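Local coordinates for protein exodeoxyribonuclease III (Neisseria meningitidis, PDB 2JC4) that probably degrades double-stranded DNA from its 3' ends as a metal-dependent exonuclease of the AP endonuclease family, working in DNA repair, at residues A[74-79]-A[90-95]; A[102-107]-A[121-126]; A[149-154]-A[216-221]. All blocks are in the same frame, centred on the assembly; numbering follows the deposited sequence.

Contact 1 (A[74-79]-A[90-95]); sequences QDVHFG and RVIAAT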
# COMPACT_ATOMS: atom_id res chain seq x y z
N GLN A 74 6.20 9.95 14.44
CA GLN A 74 7.15 11.07 14.49
C GLN A 74 7.66 11.49 13.10
O GLN A 74 7.58 10.70 12.14
CB GLN A 74 8.37 10.71 15.36
CG GLN A 74 8.01 10.08 16.73
CD GLN A 74 7.42 11.11 17.69
OE1 GLN A 74 7.99 12.19 17.87
NE2 GLN A 74 6.29 10.77 18.32
N ASP A 75 8.15 12.73 13.03
CA ASP A 75 8.79 13.29 11.84
C ASP A 75 7.96 12.97 10.60
O ASP A 75 8.43 12.34 9.65
CB ASP A 75 10.23 12.78 11.73
CG ASP A 75 11.07 13.12 12.96
OD1 ASP A 75 10.95 14.24 13.49
OD2 ASP A 75 11.86 12.26 13.39
N VAL A 76 6.70 13.39 10.66
CA VAL A 76 5.74 13.15 9.58
C VAL A 76 6.16 13.94 8.34
O VAL A 76 6.57 15.12 8.47
CB VAL A 76 4.32 13.50 10.03
CG1 VAL A 76 3.34 13.20 8.90
CG2 VAL A 76 3.97 12.66 11.25
N HIS A 77 6.10 13.28 7.18
CA HIS A 77 6.53 13.84 5.88
C HIS A 77 5.45 13.63 4.84
O HIS A 77 4.84 12.54 4.78
CB HIS A 77 7.83 13.18 5.39
CG HIS A 77 8.39 13.82 4.15
ND1 HIS A 77 8.06 13.40 2.88
CD2 HIS A 77 9.22 14.88 3.98
CE1 HIS A 77 8.67 14.16 1.98
NE2 HIS A 77 9.36 15.08 2.63
N PHE A 78 5.20 14.66 4.04
CA PHE A 78 4.13 14.64 3.03
C PHE A 78 4.72 14.78 1.67
O PHE A 78 5.58 15.64 1.44
CB PHE A 78 3.10 15.77 3.24
CG PHE A 78 2.37 15.67 4.56
CD1 PHE A 78 1.22 14.90 4.69
CD2 PHE A 78 2.86 16.33 5.69
CE1 PHE A 78 0.54 14.82 5.91
CE2 PHE A 78 2.21 16.22 6.92
CZ PHE A 78 1.05 15.47 7.02
N GLY A 79 4.25 13.94 0.75
CA GLY A 79 4.52 14.12 -0.67
C GLY A 79 5.92 13.71 -1.07
O GLY A 79 6.64 13.03 -0.30
N ARG A 90 -0.83 11.19 -2.19
CA ARG A 90 -0.41 9.79 -2.49
C ARG A 90 0.70 9.23 -1.63
O ARG A 90 0.93 8.02 -1.66
CB ARG A 90 0.07 9.70 -3.92
CG ARG A 90 -1.07 9.87 -4.92
CD ARG A 90 -0.54 9.74 -6.29
NE ARG A 90 -1.62 9.80 -7.28
CZ ARG A 90 -2.38 8.77 -7.64
NH1 ARG A 90 -2.24 7.58 -7.02
NH2 ARG A 90 -3.33 8.92 -8.58
N VAL A 91 1.43 10.10 -0.91
CA VAL A 91 2.62 9.65 -0.14
C VAL A 91 2.60 10.33 1.24
O VAL A 91 2.56 11.57 1.36
CB VAL A 91 3.94 10.01 -0.87
CG1 VAL A 91 5.19 9.50 -0.10
CG2 VAL A 91 3.95 9.50 -2.32
N ILE A 92 2.63 9.51 2.29
CA ILE A 92 2.83 10.02 3.63
C ILE A 92 3.83 9.09 4.31
O ILE A 92 3.78 7.87 4.14
CB ILE A 92 1.48 10.11 4.42
CG1 ILE A 92 1.69 10.85 5.76
CG2 ILE A 92 0.79 8.72 4.61
CD1 ILE A 92 0.38 11.21 6.47
N ALA A 93 4.75 9.68 5.06
CA ALA A 93 5.74 8.88 5.79
C ALA A 93 5.82 9.33 7.25
O ALA A 93 5.55 10.48 7.57
CB ALA A 93 7.13 8.96 5.13
N ALA A 94 6.23 8.44 8.13
CA ALA A 94 6.44 8.84 9.51
C ALA A 94 7.25 7.74 10.15
O ALA A 94 7.30 6.64 9.63
CB ALA A 94 5.12 9.00 10.23
N THR A 95 7.90 8.08 11.26
CA THR A 95 8.71 7.14 12.03
C THR A 95 7.86 6.73 13.22
O THR A 95 7.45 7.60 14.04
CB THR A 95 10.05 7.77 12.51
OG1 THR A 95 10.74 8.36 11.40
CG2 THR A 95 10.94 6.73 13.16
O HOH W 1 12.54 10.13 11.96

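Contact 2 (A[102-107]-A[121-126]); sequences INVYCV and EQWFAA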
# COMPACT_ATOMS: atom_id res chain seq x y z
N ILE A 102 6.82 4.31 5.01
CA ILE A 102 6.41 5.15 3.87
C ILE A 102 5.18 4.52 3.20
O ILE A 102 5.31 3.46 2.60
CB ILE A 102 7.61 5.33 2.86
CG1 ILE A 102 8.88 5.82 3.61
CG2 ILE A 102 7.17 6.19 1.64
CD1 ILE A 102 10.16 5.83 2.74
N ASN A 103 4.01 5.17 3.30
CA ASN A 103 2.77 4.66 2.75
C ASN A 103 2.50 5.32 1.39
O ASN A 103 2.51 6.55 1.29
CB ASN A 103 1.64 4.99 3.73
CG ASN A 103 0.25 4.60 3.23
OD1 ASN A 103 0.10 3.74 2.35
ND2 ASN A 103 -0.78 5.22 3.82
N VAL A 104 2.23 4.51 0.37
CA VAL A 104 1.99 5.00 -0.97
C VAL A 104 0.65 4.52 -1.53
O VAL A 104 0.26 3.37 -1.37
CB VAL A 104 3.16 4.56 -1.93
CG1 VAL A 104 4.41 5.37 -1.65
CG2 VAL A 104 3.46 2.99 -1.87
N TYR A 105 -0.05 5.43 -2.19
CA TYR A 105 -1.13 5.06 -3.07
C TYR A 105 -0.62 5.44 -4.47
O TYR A 105 -0.70 6.61 -4.88
CB TYR A 105 -2.45 5.80 -2.72
CG TYR A 105 -3.45 5.56 -3.82
CD1 TYR A 105 -3.68 4.25 -4.27
CD2 TYR A 105 -4.10 6.63 -4.47
CE1 TYR A 105 -4.58 4.00 -5.33
CE2 TYR A 105 -5.01 6.37 -5.53
CZ TYR A 105 -5.21 5.06 -5.96
OH TYR A 105 -6.05 4.77 -7.02
N CYS A 106 -0.02 4.47 -5.19
CA CYS A 106 0.71 4.77 -6.41
C CYS A 106 -0.25 5.01 -7.55
O CYS A 106 -1.39 4.48 -7.56
CB CYS A 106 1.66 3.63 -6.81
SG CYS A 106 2.94 3.31 -5.57
N VAL A 107 0.22 5.76 -8.53
CA VAL A 107 -0.59 6.07 -9.72
C VAL A 107 -1.09 4.80 -10.42
O VAL A 107 -0.29 3.93 -10.80
CB VAL A 107 0.18 6.97 -10.72
CG1 VAL A 107 -0.73 7.40 -11.87
CG2 VAL A 107 0.74 8.20 -9.99
N GLU A 121 4.84 7.14 -14.77
CA GLU A 121 6.30 7.03 -14.95
C GLU A 121 7.02 8.10 -14.15
O GLU A 121 7.98 7.81 -13.45
CB GLU A 121 6.67 7.12 -16.44
CG GLU A 121 8.17 7.02 -16.75
CD GLU A 121 8.46 7.19 -18.24
OE1 GLU A 121 7.58 7.62 -19.01
OE2 GLU A 121 9.58 6.86 -18.65
N GLN A 122 6.58 9.35 -14.27
CA GLN A 122 7.32 10.46 -13.63
C GLN A 122 7.17 10.35 -12.11
O GLN A 122 8.10 10.69 -11.35
CB GLN A 122 6.75 11.80 -14.10
CG GLN A 122 6.73 12.00 -15.65
CD GLN A 122 5.86 13.21 -16.10
OE1 GLN A 122 4.75 13.45 -15.60
NE2 GLN A 122 6.38 13.97 -17.07
N TRP A 123 5.99 9.93 -11.67
CA TRP A 123 5.66 9.81 -10.26
C TRP A 123 6.53 8.69 -9.63
O TRP A 123 7.12 8.86 -8.56
CB TRP A 123 4.14 9.55 -10.10
CG TRP A 123 3.68 9.57 -8.68
CD1 TRP A 123 3.18 10.64 -7.97
CD2 TRP A 123 3.71 8.48 -7.78
NE1 TRP A 123 2.88 10.26 -6.68
CE2 TRP A 123 3.22 8.94 -6.54
CE3 TRP A 123 4.14 7.15 -7.88
CZ2 TRP A 123 3.14 8.12 -5.42
CZ3 TRP A 123 4.03 6.34 -6.76
CH2 TRP A 123 3.53 6.83 -5.56
N PHE A 124 6.61 7.54 -10.29
CA PHE A 124 7.50 6.48 -9.77
C PHE A 124 8.99 6.88 -9.69
O PHE A 124 9.71 6.46 -8.76
CB PHE A 124 7.31 5.19 -10.56
CG PHE A 124 6.26 4.28 -9.96
CD1 PHE A 124 4.91 4.40 -10.32
CD2 PHE A 124 6.62 3.32 -9.02
CE1 PHE A 124 3.92 3.59 -9.78
CE2 PHE A 124 5.63 2.48 -8.45
CZ PHE A 124 4.29 2.60 -8.83
N ALA A 125 9.44 7.67 -10.67
CA ALA A 125 10.81 8.17 -10.69
C ALA A 125 11.01 9.03 -9.45
O ALA A 125 12.05 8.96 -8.78
CB ALA A 125 11.06 9.01 -11.94
N ALA A 126 10.01 9.87 -9.17
CA ALA A 126 10.09 10.76 -8.00
C ALA A 126 10.05 9.94 -6.69
O ALA A 126 10.74 10.24 -5.72
CB ALA A 126 8.99 11.82 -8.02

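Contact 3 (A[149-154]-A[216-221]); sequences IAPADA and IDHILV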
# COMPACT_ATOMS: atom_id res chain seq x y z
N ILE A 149 1.00 -2.24 -9.45
CA ILE A 149 1.90 -3.00 -10.31
C ILE A 149 1.96 -4.42 -9.73
O ILE A 149 2.18 -4.64 -8.50
CB ILE A 149 3.33 -2.39 -10.40
CG1 ILE A 149 3.33 -0.98 -11.03
CG2 ILE A 149 4.30 -3.39 -11.19
CD1 ILE A 149 4.68 -0.29 -10.88
N ALA A 150 1.79 -5.37 -10.65
CA ALA A 150 1.86 -6.79 -10.40
C ALA A 150 3.24 -7.27 -10.85
O ALA A 150 3.53 -7.30 -12.05
CB ALA A 150 0.75 -7.50 -11.18
N PRO A 151 4.13 -7.58 -9.90
CA PRO A 151 5.54 -7.76 -10.24
C PRO A 151 5.92 -8.82 -11.29
O PRO A 151 6.88 -8.60 -12.02
CB PRO A 151 6.19 -8.09 -8.89
CG PRO A 151 5.33 -7.34 -7.89
CD PRO A 151 3.92 -7.66 -8.44
N ALA A 152 5.20 -9.94 -11.34
CA ALA A 152 5.52 -11.01 -12.33
C ALA A 152 4.23 -11.68 -12.77
O ALA A 152 3.16 -11.38 -12.22
CB ALA A 152 6.49 -12.00 -11.72
N ASP A 153 4.28 -12.61 -13.73
CA ASP A 153 3.00 -13.20 -14.22
C ASP A 153 2.22 -14.04 -13.19
O ASP A 153 1.01 -14.15 -13.28
CB ASP A 153 3.19 -13.95 -15.55
CG ASP A 153 3.17 -13.01 -16.77
OD1 ASP A 153 2.70 -11.84 -16.68
OD2 ASP A 153 3.59 -13.48 -17.82
N ALA A 154 2.89 -14.58 -12.18
CA ALA A 154 2.17 -15.25 -11.08
C ALA A 154 1.22 -14.29 -10.33
O ALA A 154 0.33 -14.75 -9.59
CB ALA A 154 3.16 -15.90 -10.12
N ILE A 216 -1.11 -6.53 -6.26
CA ILE A 216 -0.61 -5.15 -6.47
C ILE A 216 -0.37 -4.38 -5.19
O ILE A 216 0.16 -3.25 -5.24
CB ILE A 216 -1.55 -4.34 -7.41
CG1 ILE A 216 -3.00 -4.31 -6.85
CG2 ILE A 216 -1.49 -4.95 -8.88
CD1 ILE A 216 -3.98 -3.47 -7.72
N ASP A 217 -0.79 -4.94 -4.06
CA ASP A 217 -0.50 -4.35 -2.77
C ASP A 217 0.66 -5.07 -2.11
O ASP A 217 0.61 -6.32 -1.88
CB ASP A 217 -1.76 -4.43 -1.89
CG ASP A 217 -2.94 -3.72 -2.52
OD1 ASP A 217 -3.04 -2.51 -2.29
OD2 ASP A 217 -3.79 -4.38 -3.18
N HIS A 218 1.71 -4.30 -1.78
CA HIS A 218 3.01 -4.95 -1.40
C HIS A 218 3.56 -4.35 -0.14
O HIS A 218 3.18 -3.25 0.24
CB HIS A 218 4.05 -4.79 -2.52
CG HIS A 218 3.58 -5.26 -3.87
ND1 HIS A 218 3.15 -6.55 -4.09
CD2 HIS A 218 3.40 -4.60 -5.04
CE1 HIS A 218 2.76 -6.67 -5.35
NE2 HIS A 218 2.90 -5.50 -5.95
N ILE A 219 4.52 -5.05 0.48
CA ILE A 219 5.22 -4.51 1.66
C ILE A 219 6.71 -4.71 1.39
O ILE A 219 7.17 -5.83 1.31
CB ILE A 219 4.80 -5.22 2.97
CG1 ILE A 219 3.28 -5.00 3.22
CG2 ILE A 219 5.58 -4.63 4.18
CD1 ILE A 219 2.74 -5.80 4.37
N LEU A 220 7.42 -3.62 1.12
CA LEU A 220 8.83 -3.70 0.72
C LEU A 220 9.65 -3.30 1.94
O LEU A 220 9.36 -2.28 2.59
CB LEU A 220 9.15 -2.82 -0.50
CG LEU A 220 8.29 -2.88 -1.79
CD1 LEU A 220 9.02 -2.22 -2.96
CD2 LEU A 220 7.84 -4.26 -2.14
N VAL A 221 10.65 -4.12 2.30
CA VAL A 221 11.34 -3.94 3.59
C VAL A 221 12.88 -3.82 3.44
O VAL A 221 13.48 -4.45 2.57
CB VAL A 221 10.96 -5.10 4.62
CG1 VAL A 221 9.42 -5.17 4.85
CG2 VAL A 221 11.45 -6.48 4.11

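Contact 1 (A[74-79]-A[90-95])
The amide of Gln74 donates to the carbonyl of Thr95 through the shortest bond of this strand pair, N to O 2.7 Å, and Thr95 N returns a bond to Gln74 O at 2.8 Å. A second two-way pair follows at His77 and Ala93, with His77 N to Ala93 O at 2.9 Å. Gly79 N then bonds Val91 O at 3.0 Å. Between the two reciprocal pairs the register slips by one: Asp75 and Val76 together stand against the single residue Ala94. This beta bulge falls where the chain turns a corner at Asp75. As is normal in antiparallel pairing, CA-H...O contacts accompany the amide bonds, among them Val76 CA to Ala93 O at 3.3 Å. Arg100 NH1 bonds both Asp75 O and Thr95 OG1, spanning the two segments beside the turn.

The side chains divide between two faces. Ile92 runs out fully extended, CG1 anti to the backbone N (chi1 -171°), and lies alongside Phe78 with both pointing the same way; its CD1 meets Phe78 CE1 at 3.7 Å, obliquely to the ring. Just after the bulge, Val76 CG2 touches Ala94 CB at 4.0 Å. This apolar face packs on strands 53-57 and 65-69, through Val55 and Ile67 among others. His77 and Ala93 set their CB atoms on the other face; the imidazole then leads away and stacks on Phe130 of helix 115-135. An antiparallel edge pair with one face to the partner sheet and the other to a helix is characteristic of the alpha/beta sandwich of DNase I-like nucleases.

Contact 2 (A[102-107]-A[121-126])
Val107 lays one methyl over the indole of Trp123: Val107 CG2 sits 3.8 Å from the centroid of the five-membered ring, over its face, a CH-pi contact whose closest atom is Trp123 CG. Valine and tryptophan run alongside one another, headed contrary ways. Val107 holds CG1 anti to its own nitrogen (chi1 -174°), which leaves CG2 beside that nitrogen as the branch that meets the indole. Trp123 likewise reaches straight out from the helix, CG opposite the backbone N (chi1 -174°), an extension that carries its six-membered ring as far as Cys106.

There the thiol lies obliquely to the indole, Cys106 SG to Trp123 CZ3 3.4 Å. Phe124 is turned off a staggered position (chi1 -91°), bringing its CZ to Cys106 CB at 3.5 Å. It adds a second oblique sulfur-aromatic contact, Cys106 SG 4.5 Å from the Phe124 ring centroid. The two aromatic residues also meet each other: Trp123 CZ3 stands 4.0 Å above the centre of one Phe124 face.

The contact joins the end of strand 99-105, and the residues just after it, to the helix of the beta-alpha-beta unit made by strand 99-105, helix 115-135 and strand 141-144. No hydrogen bond links the two segments; van der Waals packing does the work, and backbone atoms of 105-107 share in it. Earlier in the strand, Val104 CG1 approaches Trp123 CH2 at 4.3 Å. The CB of Tyr105, a predicted active-site residue, is directed away from the helix, and its side chain packs on Glu34, a magnesium ligand, and Asp146. Cys106 O receives a bond from Asn148 ND2, a predicted transition-state stabiliser.

Contact 3 (A[149-154]-A[216-221])
The loop that follows strand 141-144, and on which the predicted catalytic residues Asp146 and Asn148 lie, is fastened here to the start of strand 217-221. Between these two segments there is one hydrogen bond, from His218 NE2 to Ile149 O, 2.8 Å long and bent little at the hydrogen (168°). The oxygen lies in the plane of the imidazole, and the nitrogen approaches almost head-on to the carbonyl, with a C=O...N angle of 170°. The same oxygen also receives the CA-H of Ile216 at a CA to O distance of 3.5 Å; one carbonyl oxygen thus meets both residues, the second by a weak CA-H...O contact.

Pro151 and His218 extend to meet one another, Pro151 CD touching His218 CE1 obliquely at 3.4 Å. One face of the ring lies against the backbone just before its strand, with Ile216 C 3.5 Å above the plane. Ile216 places CG1 between its nitrogen and carbonyl carbon (chi1 56°), turning CG2 onto Ile149 C at 3.6 Å and onto Ala150 CB at 4.1 Å. Its side chain also comes close to Asp146 and His247, both predicted active-site residues. Next along the strand, Asp217 OD2 bonds His247 ND1.

Phe176 of helix 170-180 packs against Ile149, Pro151 and the His218 ring, Phe124 of helix 115-135 touches Ile149, and strand 217-221 runs antiparallel beside strand 141-144.

The three contacts come in series along the chain, each closing before the next opens, and all reach the same mixed sheet. Contact 1 lies at the edge formed by strand 76-78; contact 3 belongs to strand 217-221, beyond strand 141-144, and their centres are about 22 Å apart on opposite sides of the chain's centre. Contact 2 bridges the gap, its centre about 13 Å from that of the first and 14 Å from that of the third. It touches both: Arg90 NH1 probably bonds Tyr105 O at 2.8 Å, and Phe124 CZ packs on Ile149 CD1 at 3.6 Å. Contacts 2 and 3, on inner strands, contain the predicted catalytic residues Tyr105 and Asp217, while contact 1 lies at the sheet's edge.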